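Local coordinates for protein CaaX farnesyltransferase beta subunit Ram1 (Aspergillus fumigatus, PDB 4L9P) that probably serves as the peptide-binding beta subunit of the zinc-dependent heterodimer that transfers a farnesyl group to a cysteine near the C-terminus of target proteins, at residues N117-P122 / I482-E487; G307-G312 / S357-K362; A313-A318 / G373-L378. All coordinates share one frame; numbering follows the deposited sequence.

Contact 1: N117-P122 / I482-E487; sequences NKYGIP and IGVFTE
N117 touches 482-487 from CB to its amide, meeting T486 first and V484 at the tip. Its CB lies 3.5 Å from the methyl CG2 of T486. CG stands between the backbone N and the carbonyl carbon (chi1 69°), which turns the amide back over its own loop and divides its two ends between the partners. ND2 crosses the contact and donates to V484 O at 2.8 Å; the bond is bent, with 132° at the hydrogen. OD1 turns back to its own loop and accepts two backbone N-H groups from opposite faces of its plane, Y119 N at 2.8 Å and I121 N at 3.1 Å. Three bonds therefore fix the rotation of the amide.

V484 forms the apolar half. Its CG1 sits 3.6 Å from the centroid of the Y119 ring, almost on the ring normal, a CH-pi contact over the face. The other methyl, CG2, presses tightly on I121 CD1 at 3.3 Å. I482 CD1 reaches Y119 CE1 at 3.8 Å, while the phenol OH is hydrogen-bonded to G477 beyond the two segments. R408 of helix 403-413 holds the Y119 carbonyl and also touches I121.

The pattern is an Asx turn laid over a type I beta turn, N117 to G120, whose leading asparagine also ties a loop ahead of helix 126-135 to a late loop following strand 468-471.

Contact 2: G307-G312 / S357-K362; sequences GSEAHG and SGRTNK. With FII ([(3,7,11-trimethyl-dodeca-2,6,10-trienyloxycarbamoyl)-methyl]-phosphonic acid), chain Q.
The two loops pass closest at H311-R359 and G312-G358, where the touching parts run 133° apart and G312 N donates to G358 O at 2.7 Å. The same carbonyl oxygen lies over the centre of one face of the H311 imidazole; methyl C30 of the farnesyl analogue FII lies over the opposite face, nearer the rim. Held between them, the ring spends both nitrogens: ND1 caps A313 N at the start of helix 312-323, and NE2 donates to phosphonate oxygen O49 of FII at 2.8 Å.

R359 extends from CG to NE and divides its guanidinium among several partners. NE gives O49 of FII a nearly straight bond of 2.8 Å (167°). NH2 reaches O44 of FII at 2.9 Å, and NH1 makes a salt bridge of 2.8 Å to E309 OE1. That oxygen is met on its syn side but from well out of the carboxylate plane, with the carboxylate and guanidinium planes 79° apart. E309 comes in fully extended, its CG anti to the backbone N, and S198 and N197 of the alpha subunit Ram2 bind its two oxygens. K362 folds over one face of the guanidinium through CD, and its NZ donates to O50 of FII at 2.7 Å. Farther along, a water accepts from T360 N and donates to A310 O.

H311, R359 and K362 gather N-H donors around the phosphonate, R359 and K362 adding positive charge, and Y368 OH bonds to FII as well, an arrangement that probably resembles the way the pocket receives the diphosphate of farnesyl diphosphate. E309, itself gripped by the alpha subunit, acts from the second shell to position R359 and may temper its charge.

Contact 3: A313-A318 / G373-L378; sequences AYAFCA and GNCWPL. With FII ([(3,7,11-trimethyl-dodeca-2,6,10-trienyloxycarbamoyl)-methyl]-phosphonic acid), chain Q.
F316 and C375 bring two helices of the alpha-alpha toroid together, 312-323 and the beginning of 375-384; the CA atoms of F316 and C375 lie 5.5 Å apart. The contact is mainly apolar packing, and no hydrogen bond crosses it.

Sulfur packing makes one part. C375 SG lies against the turn of the opposing helix, 3.6 Å from F316 N and 4.0 Å from F316 CB, and it also meets A315 CB. F316 CA is as near to the sulfur as F316 N.

The aromatic part belongs to F316. With CG anti to the backbone N (chi1 175°), the ring swings across to N374, whose CB is 3.8 Å from F316 CE1. The two side chains lie side by side and point the same way, ring and amide planes 50° apart. The same CE1 meets L378 CD1 more loosely, while H370 and Y255 engage the ring edge-to-face. The N374 amide is committed to T443 and H370.

Ligand contacts come from other positions of helix 312-323. The A313 and C317 side chains point away from 373-378 and line the pocket beside the isoprenoid chain together with Y314, whose OH is hydrogen-bonded to Y123 of the alpha subunit Ram2. A313 CB approaches FII C15 to 3.3 Å, and C317 SG lies 3.5 Å from FII C10.

Overall arrangement
Contacts 2 and 3 are neighbours, their centres about 13 Å apart. Their segments alternate along the chain: 307-312 runs straight into 313-318, while 357-362 precedes 373-378. Both touch FII, the first mainly at the phosphonate end and the second along the isoprenoid: the continuous run 307-318, leading into helix 312-323 of the toroid, reaches the phosphonate through H311 and the isoprenoid through A313, Y314 and C317, while R359 and K362 complete the phosphonate end. Contact 1 encloses both in sequence but lies apart, its centre about 30 Å from that of contact 2 and 25 Å from that of contact 3; away from the annotated sites, it joins early and late parts of the chain.

Contact 1: N117-P122 / I482-E487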
loop_
_atom_site.group_PDB
_atom_site.type_symbol
_atom_site.label_atom_id
_atom_site.label_comp_id
_atom_site.label_asym_id
_atom_site.label_seq_id
_atom_site.Cartn_x
_atom_site.Cartn_y
_atom_site.Cartn_z
ATOM N N ASN B 117 16.515 -27.351 -1.138
ATOM C CA ASN B 117 17.142 -27.367 -2.456
ATOM C C ASN B 117 18.634 -27.042 -2.438
ATOM O O ASN B 117 19.210 -26.878 -1.356
ATOM C CB ASN B 117 16.349 -26.462 -3.443
ATOM C CG ASN B 117 16.455 -24.973 -3.118
ATOM O OD1 ASN B 117 17.366 -24.547 -2.464
ATOM N ND2 ASN B 117 15.503 -24.201 -3.615
ATOM N N LYS B 118 19.249 -26.911 -3.613
ATOM C CA LYS B 118 20.685 -26.698 -3.680
ATOM C C LYS B 118 21.143 -25.364 -3.132
ATOM O O LYS B 118 22.324 -25.150 -2.862
ATOM C CB LYS B 118 21.180 -26.883 -5.117
ATOM C CG LYS B 118 20.527 -25.933 -6.109
ATOM C CD LYS B 118 20.909 -26.295 -7.540
ATOM C CE LYS B 118 20.220 -25.298 -8.490
ATOM N NZ LYS B 118 20.146 -25.728 -9.938
ATOM N N TYR B 119 20.163 -24.456 -2.990
ATOM C CA TYR B 119 20.447 -23.143 -2.404
ATOM C C TYR B 119 20.099 -23.141 -0.916
ATOM O O TYR B 119 20.180 -22.057 -0.285
ATOM C CB TYR B 119 19.591 -22.051 -3.097
ATOM C CG TYR B 119 20.041 -21.748 -4.507
ATOM C CD1 TYR B 119 21.209 -20.977 -4.749
ATOM C CD2 TYR B 119 19.314 -22.235 -5.623
ATOM C CE1 TYR B 119 21.619 -20.689 -6.058
ATOM C CE2 TYR B 119 19.713 -21.950 -6.914
ATOM C CZ TYR B 119 20.854 -21.174 -7.130
ATOM O OH TYR B 119 21.263 -20.888 -8.429
ATOM N N GLY B 120 19.766 -24.291 -0.342
ATOM C CA GLY B 120 19.540 -24.393 1.089
ATOM C C GLY B 120 18.133 -23.970 1.490
ATOM O O GLY B 120 17.900 -23.741 2.684
ATOM N N ILE B 121 17.203 -23.901 0.542
ATOM C CA ILE B 121 15.880 -23.302 0.814
ATOM C C ILE B 121 14.792 -24.399 0.817
ATOM O O ILE B 121 14.799 -25.299 -0.059
ATOM C CB ILE B 121 15.553 -22.325 -0.288
ATOM C CG1 ILE B 121 16.628 -21.226 -0.331
ATOM C CG2 ILE B 121 14.126 -21.699 -0.059
ATOM C CD1 ILE B 121 16.480 -20.249 -1.502
ATOM N N PRO B 122 13.921 -24.435 1.804
ATOM C CA PRO B 122 12.852 -25.442 1.813
ATOM C C PRO B 122 11.879 -25.306 0.657
ATOM O O PRO B 122 11.621 -24.222 0.125
ATOM C CB PRO B 122 12.157 -25.235 3.177
ATOM C CG PRO B 122 12.562 -23.871 3.607
ATOM C CD PRO B 122 13.842 -23.491 2.929
ATOM N N ILE B 482 19.113 -14.259 -9.693
ATOM C CA ILE B 482 18.892 -15.685 -9.863
ATOM C C ILE B 482 17.609 -16.177 -9.237
ATOM O O ILE B 482 17.015 -15.537 -8.299
ATOM C CB ILE B 482 20.052 -16.522 -9.287
ATOM C CG1 ILE B 482 20.315 -16.123 -7.818
ATOM C CG2 ILE B 482 21.301 -16.403 -10.166
ATOM C CD1 ILE B 482 21.359 -17.062 -7.072
ATOM N N GLY B 483 17.136 -17.280 -9.787
ATOM C CA GLY B 483 15.932 -17.915 -9.314
ATOM C C GLY B 483 16.305 -19.065 -8.415
ATOM O O GLY B 483 16.803 -20.103 -8.885
ATOM N N VAL B 484 16.083 -18.901 -7.107
ATOM C CA VAL B 484 16.519 -19.890 -6.093
ATOM C C VAL B 484 15.380 -20.740 -5.568
ATOM O O VAL B 484 15.574 -21.625 -4.728
ATOM C CB VAL B 484 17.317 -19.241 -4.923
ATOM C CG1 VAL B 484 18.499 -18.479 -5.483
ATOM C CG2 VAL B 484 16.422 -18.240 -4.112
ATOM N N PHE B 485 14.173 -20.500 -6.084
ATOM C CA PHE B 485 13.085 -21.497 -5.950
ATOM C C PHE B 485 13.442 -22.705 -6.871
ATOM O O PHE B 485 14.272 -22.581 -7.766
ATOM C CB PHE B 485 11.763 -20.840 -6.418
ATOM C CG PHE B 485 11.874 -20.193 -7.759
ATOM C CD1 PHE B 485 11.648 -20.931 -8.932
ATOM C CD2 PHE B 485 12.232 -18.848 -7.870
ATOM C CE1 PHE B 485 11.849 -20.353 -10.208
ATOM C CE2 PHE B 485 12.439 -18.255 -9.140
ATOM C CZ PHE B 485 12.230 -19.020 -10.307
ATOM N N THR B 486 12.739 -23.789 -6.657
ATOM C CA THR B 486 12.849 -24.904 -7.648
ATOM C C THR B 486 11.672 -24.795 -8.624
ATOM O O THR B 486 10.642 -24.113 -8.357
ATOM C CB THR B 486 12.738 -26.276 -6.970
ATOM O OG1 THR B 486 11.373 -26.505 -6.567
ATOM C CG2 THR B 486 13.736 -26.431 -5.821
ATOM N N GLU B 487 11.749 -25.487 -9.769
ATOM C CA GLU B 487 10.578 -25.487 -10.653
ATOM C C GLU B 487 9.381 -26.179 -10.041
ATOM O O GLU B 487 8.261 -25.842 -10.368
ATOM C CB GLU B 487 10.950 -26.100 -12.015
ATOM C CG GLU B 487 11.858 -25.103 -12.789
ATOM C CD GLU B 487 11.076 -23.862 -13.158
ATOM O OE1 GLU B 487 9.840 -23.987 -13.389
ATOM O OE2 GLU B 487 11.692 -22.764 -13.201
#

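Contact 2: G307-G312 / S357-K362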
loop_
_atom_site.group_PDB
_atom_site.type_symbol
_atom_site.label_atom_id
_atom_site.label_comp_id
_atom_site.label_asym_id
_atom_site.label_seq_id
_atom_site.Cartn_x
_atom_site.Cartn_y
_atom_site.Cartn_z
ATOM N N GLY B 307 1.116 14.353 1.487
ATOM C CA GLY B 307 1.834 14.705 2.712
ATOM C C GLY B 307 2.017 13.580 3.699
ATOM O O GLY B 307 2.786 13.764 4.652
ATOM N N SER B 308 1.294 12.464 3.540
ATOM C CA SER B 308 1.536 11.344 4.456
ATOM C C SER B 308 2.858 10.642 4.138
ATOM O O SER B 308 3.597 11.059 3.221
ATOM C CB SER B 308 0.333 10.404 4.410
ATOM O OG SER B 308 -0.761 11.004 5.136
ATOM N N GLU B 309 3.172 9.589 4.885
ATOM C CA GLU B 309 4.497 8.977 4.753
ATOM C C GLU B 309 4.538 7.978 3.587
ATOM O O GLU B 309 3.584 7.200 3.331
ATOM C CB GLU B 309 4.781 8.267 6.072
ATOM C CG GLU B 309 6.156 7.554 6.115
ATOM C CD GLU B 309 6.355 6.863 7.474
ATOM O OE1 GLU B 309 5.385 6.731 8.282
ATOM O OE2 GLU B 309 7.482 6.405 7.719
ATOM N N ALA B 310 5.664 8.024 2.845
ATOM C CA ALA B 310 5.796 7.049 1.726
ATOM C C ALA B 310 5.621 5.625 2.214
ATOM O O ALA B 310 6.232 5.242 3.254
ATOM C CB ALA B 310 7.174 7.204 1.082
ATOM N N HIS B 311 4.850 4.806 1.483
ATOM C CA HIS B 311 4.604 3.441 1.959
ATOM C C HIS B 311 4.453 2.533 0.754
ATOM O O HIS B 311 3.743 2.847 -0.197
ATOM C CB HIS B 311 3.301 3.412 2.797
ATOM C CG HIS B 311 3.178 2.181 3.629
ATOM N ND1 HIS B 311 2.861 0.942 3.082
ATOM C CD2 HIS B 311 3.365 1.986 4.944
ATOM C CE1 HIS B 311 2.893 0.035 4.056
ATOM N NE2 HIS B 311 3.192 0.656 5.200
ATOM N N GLY B 312 5.027 1.333 0.828
ATOM C CA GLY B 312 4.972 0.397 -0.315
ATOM C C GLY B 312 3.547 0.038 -0.706
ATOM O O GLY B 312 3.306 -0.166 -1.915
ATOM N N SER B 357 10.316 -4.302 3.545
ATOM C CA SER B 357 9.551 -3.467 4.499
ATOM C C SER B 357 8.641 -2.504 3.720
ATOM O O SER B 357 8.799 -2.264 2.530
ATOM C CB SER B 357 10.544 -2.574 5.304
ATOM O OG SER B 357 11.257 -1.680 4.455
ATOM N N GLY B 358 7.659 -1.962 4.444
ATOM C CA GLY B 358 6.728 -1.019 3.778
ATOM C C GLY B 358 7.145 0.419 3.793
ATOM O O GLY B 358 6.719 1.205 2.981
ATOM N N ARG B 359 7.952 0.771 4.774
ATOM C CA ARG B 359 8.391 2.180 4.925
ATOM C C ARG B 359 9.683 2.237 5.696
ATOM O O ARG B 359 10.104 1.258 6.355
ATOM C CB ARG B 359 7.292 3.061 5.585
ATOM C CG ARG B 359 6.620 2.383 6.764
ATOM C CD ARG B 359 5.594 3.406 7.411
ATOM N NE ARG B 359 4.664 2.682 8.253
ATOM C CZ ARG B 359 4.123 3.209 9.367
ATOM N NH1 ARG B 359 4.319 4.512 9.679
ATOM N NH2 ARG B 359 3.326 2.452 10.096
ATOM N N THR B 360 10.358 3.368 5.513
ATOM C CA THR B 360 11.693 3.527 6.071
ATOM C C THR B 360 11.714 3.276 7.578
ATOM O O THR B 360 10.886 3.797 8.337
ATOM C CB THR B 360 12.191 4.950 5.785
ATOM O OG1 THR B 360 12.162 5.095 4.350
ATOM C CG2 THR B 360 13.614 5.220 6.351
ATOM N N ASN B 361 12.726 2.489 7.998
ATOM C CA ASN B 361 12.935 2.179 9.415
ATOM C C ASN B 361 11.819 1.359 10.077
ATOM O O ASN B 361 11.735 1.305 11.300
ATOM C CB ASN B 361 13.270 3.442 10.216
ATOM C CG ASN B 361 14.759 3.752 10.200
ATOM O OD1 ASN B 361 15.589 2.823 10.305
ATOM N ND2 ASN B 361 15.119 5.018 10.132
ATOM N N LYS B 362 11.015 0.648 9.253
ATOM C CA LYS B 362 10.103 -0.344 9.824
ATOM C C LYS B 362 10.524 -1.744 9.365
ATOM O O LYS B 362 11.648 -1.888 8.830
ATOM C CB LYS B 362 8.630 0.000 9.515
ATOM C CG LYS B 362 8.223 1.339 10.199
ATOM C CD LYS B 362 6.777 1.381 10.538
ATOM C CE LYS B 362 6.524 0.572 11.796
ATOM N NZ LYS B 362 5.074 0.293 12.045
HETATM C C1 FII Q . -5.761 -2.484 -2.656
HETATM C C2 FII Q . -5.523 -2.180 -1.201
HETATM C C6 FII Q . -6.730 -2.089 -0.366
HETATM C C10 FII Q . -4.213 -1.624 -0.818
HETATM C C11 FII Q . -3.860 -1.182 0.602
HETATM C C12 FII Q . -3.040 -2.335 1.253
HETATM C C15 FII Q . -2.192 -1.989 2.474
HETATM C C18 FII Q . -1.374 -3.081 3.150
HETATM C C22 FII Q . -2.570 -0.727 3.182
HETATM C C23 FII Q . -1.513 -0.202 4.140
HETATM C C24 FII Q . -2.034 0.889 4.996
HETATM C C27 FII Q . -1.164 1.078 6.197
HETATM C C30 FII Q . -0.024 2.065 6.015
HETATM C C34 FII Q . -1.845 0.863 7.495
HETATM C C35 FII Q . -1.229 1.271 8.817
HETATM O O36 FII Q . -0.926 0.136 9.608
HETATM N N42 FII Q . -0.117 -0.800 9.022
HETATM C C43 FII Q . 1.212 -0.707 9.461
HETATM O O44 FII Q . 1.645 0.148 10.248
HETATM C C45 FII Q . 2.102 -1.798 8.882
HETATM P P46 FII Q . 3.869 -1.263 8.598
HETATM O O49 FII Q . 3.791 0.047 7.908
HETATM O O50 FII Q . 4.571 -1.262 9.920
HETATM O O51 FII Q . 4.390 -2.386 7.677
HETATM O O HOH W 1 9.036 5.432 3.715
#

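Contact 3: A313-A318 / G373-L378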
loop_
_atom_site.group_PDB
_atom_site.type_symbol
_atom_site.label_atom_id
_atom_site.label_comp_id
_atom_site.label_asym_id
_atom_site.label_seq_id
_atom_site.Cartn_x
_atom_site.Cartn_y
_atom_site.Cartn_z
ATOM N N ALA B 313 2.601 -0.103 0.225
ATOM C CA ALA B 313 1.274 -0.482 -0.197
ATOM C C ALA B 313 0.653 0.605 -1.070
ATOM O O ALA B 313 -0.027 0.310 -2.065
ATOM C CB ALA B 313 0.418 -0.697 1.005
ATOM N N TYR B 314 0.890 1.856 -0.695
ATOM C CA TYR B 314 0.301 2.964 -1.461
ATOM C C TYR B 314 1.108 3.229 -2.724
ATOM O O TYR B 314 0.532 3.661 -3.746
ATOM C CB TYR B 314 0.236 4.198 -0.580
ATOM C CG TYR B 314 -0.716 4.000 0.594
ATOM C CD1 TYR B 314 -2.035 3.569 0.370
ATOM C CD2 TYR B 314 -0.391 4.396 1.901
ATOM C CE1 TYR B 314 -2.968 3.486 1.429
ATOM C CE2 TYR B 314 -1.319 4.299 2.938
ATOM C CZ TYR B 314 -2.580 3.857 2.718
ATOM O OH TYR B 314 -3.475 3.837 3.768
ATOM N N ALA B 315 2.414 2.936 -2.732
ATOM C CA ALA B 315 3.180 3.004 -4.008
ATOM C C ALA B 315 2.618 2.017 -5.015
ATOM O O ALA B 315 2.466 2.363 -6.213
ATOM C CB ALA B 315 4.645 2.729 -3.747
ATOM N N PHE B 316 2.311 0.788 -4.554
ATOM C CA PHE B 316 1.709 -0.151 -5.484
ATOM C C PHE B 316 0.402 0.421 -6.055
ATOM O O PHE B 316 0.146 0.401 -7.294
ATOM C CB PHE B 316 1.415 -1.523 -4.862
ATOM C CG PHE B 316 0.676 -2.432 -5.822
ATOM C CD1 PHE B 316 1.375 -3.052 -6.872
ATOM C CD2 PHE B 316 -0.717 -2.547 -5.749
ATOM C CE1 PHE B 316 0.706 -3.800 -7.829
ATOM C CE2 PHE B 316 -1.414 -3.342 -6.700
ATOM C CZ PHE B 316 -0.696 -3.952 -7.762
ATOM N N CYS B 317 -0.487 0.854 -5.160
ATOM C CA CYS B 317 -1.780 1.361 -5.670
ATOM C C CYS B 317 -1.600 2.487 -6.695
ATOM O O CYS B 317 -2.288 2.525 -7.721
ATOM C CB CYS B 317 -2.592 1.924 -4.478
ATOM S SG CYS B 317 -3.230 0.637 -3.356
ATOM N N ALA B 318 -0.720 3.438 -6.392
ATOM C CA ALA B 318 -0.510 4.578 -7.284
ATOM C C ALA B 318 0.130 4.171 -8.613
ATOM O O ALA B 318 -0.306 4.642 -9.659
ATOM C CB ALA B 318 0.347 5.672 -6.602
ATOM N N GLY B 373 6.921 -5.950 -4.161
ATOM C CA GLY B 373 7.469 -6.801 -5.240
ATOM C C GLY B 373 6.844 -6.458 -6.588
ATOM O O GLY B 373 7.542 -6.362 -7.606
ATOM N N ASN B 374 5.524 -6.250 -6.625
ATOM C CA ASN B 374 4.857 -5.983 -7.888
ATOM C C ASN B 374 4.947 -4.540 -8.323
ATOM O O ASN B 374 4.520 -4.213 -9.461
ATOM C CB ASN B 374 3.411 -6.496 -7.880
ATOM C CG ASN B 374 3.350 -7.957 -8.337
ATOM O OD1 ASN B 374 4.048 -8.325 -9.330
ATOM N ND2 ASN B 374 2.501 -8.771 -7.714
ATOM N N CYS B 375 5.564 -3.661 -7.500
ATOM C CA CYS B 375 5.975 -2.371 -8.073
ATOM C C CYS B 375 7.090 -2.573 -9.095
ATOM O O CYS B 375 7.235 -1.763 -10.042
ATOM C CB CYS B 375 6.525 -1.397 -7.037
ATOM S SG CYS B 375 5.212 -0.724 -5.953
ATOM N N TRP B 376 7.902 -3.626 -8.929
ATOM C CA TRP B 376 9.083 -3.759 -9.788
ATOM C C TRP B 376 8.787 -3.964 -11.288
ATOM O O TRP B 376 9.405 -3.288 -12.123
ATOM C CB TRP B 376 10.055 -4.835 -9.254
ATOM C CG TRP B 376 10.809 -4.270 -8.060
ATOM C CD1 TRP B 376 10.710 -4.658 -6.706
ATOM C CD2 TRP B 376 11.764 -3.181 -8.088
ATOM N NE1 TRP B 376 11.572 -3.882 -5.932
ATOM C CE2 TRP B 376 12.218 -2.976 -6.736
ATOM C CE3 TRP B 376 12.271 -2.361 -9.109
ATOM C CZ2 TRP B 376 13.158 -2.006 -6.399
ATOM C CZ3 TRP B 376 13.194 -1.336 -8.759
ATOM C CH2 TRP B 376 13.630 -1.195 -7.417
ATOM N N PRO B 377 7.849 -4.865 -11.649
ATOM C CA PRO B 377 7.557 -4.968 -13.097
ATOM C C PRO B 377 7.003 -3.658 -13.642
ATOM O O PRO B 377 7.239 -3.373 -14.840
ATOM C CB PRO B 377 6.479 -6.071 -13.182
ATOM C CG PRO B 377 6.491 -6.791 -11.863
ATOM C CD PRO B 377 7.191 -5.906 -10.834
ATOM N N LEU B 378 6.283 -2.903 -12.815
ATOM C CA LEU B 378 5.707 -1.632 -13.303
ATOM C C LEU B 378 6.832 -0.630 -13.537
ATOM O O LEU B 378 6.898 0.018 -14.610
ATOM C CB LEU B 378 4.707 -1.043 -12.274
ATOM C CG LEU B 378 3.576 -2.030 -11.976
ATOM C CD1 LEU B 378 2.626 -1.388 -10.892
ATOM C CD2 LEU B 378 2.766 -2.487 -13.187
HETATM C C1 FII Q . -5.761 -2.484 -2.656
HETATM C C2 FII Q . -5.523 -2.180 -1.201
HETATM C C6 FII Q . -6.730 -2.089 -0.366
HETATM C C10 FII Q . -4.213 -1.624 -0.818
HETATM C C11 FII Q . -3.860 -1.182 0.602
HETATM C C12 FII Q . -3.040 -2.335 1.253
HETATM C C15 FII Q . -2.192 -1.989 2.474
HETATM C C18 FII Q . -1.374 -3.081 3.150
HETATM C C22 FII Q . -2.570 -0.727 3.182
HETATM C C23 FII Q . -1.513 -0.202 4.140
HETATM C C24 FII Q . -2.034 0.889 4.996
HETATM C C27 FII Q . -1.164 1.078 6.197
HETATM C C30 FII Q . -0.024 2.065 6.015
HETATM C C34 FII Q . -1.845 0.863 7.495
HETATM C C35 FII Q . -1.229 1.271 8.817
HETATM O O36 FII Q . -0.926 0.136 9.608
HETATM N N42 FII Q . -0.117 -0.800 9.022
HETATM C C43 FII Q . 1.212 -0.707 9.461
HETATM O O44 FII Q . 1.645 0.148 10.248
HETATM C C45 FII Q . 2.102 -1.798 8.882
HETATM P P46 FII Q . 3.869 -1.263 8.598
HETATM O O49 FII Q . 3.791 0.047 7.908
HETATM O O50 FII Q . 4.571 -1.262 9.920
HETATM O O51 FII Q . 4.390 -2.386 7.677
#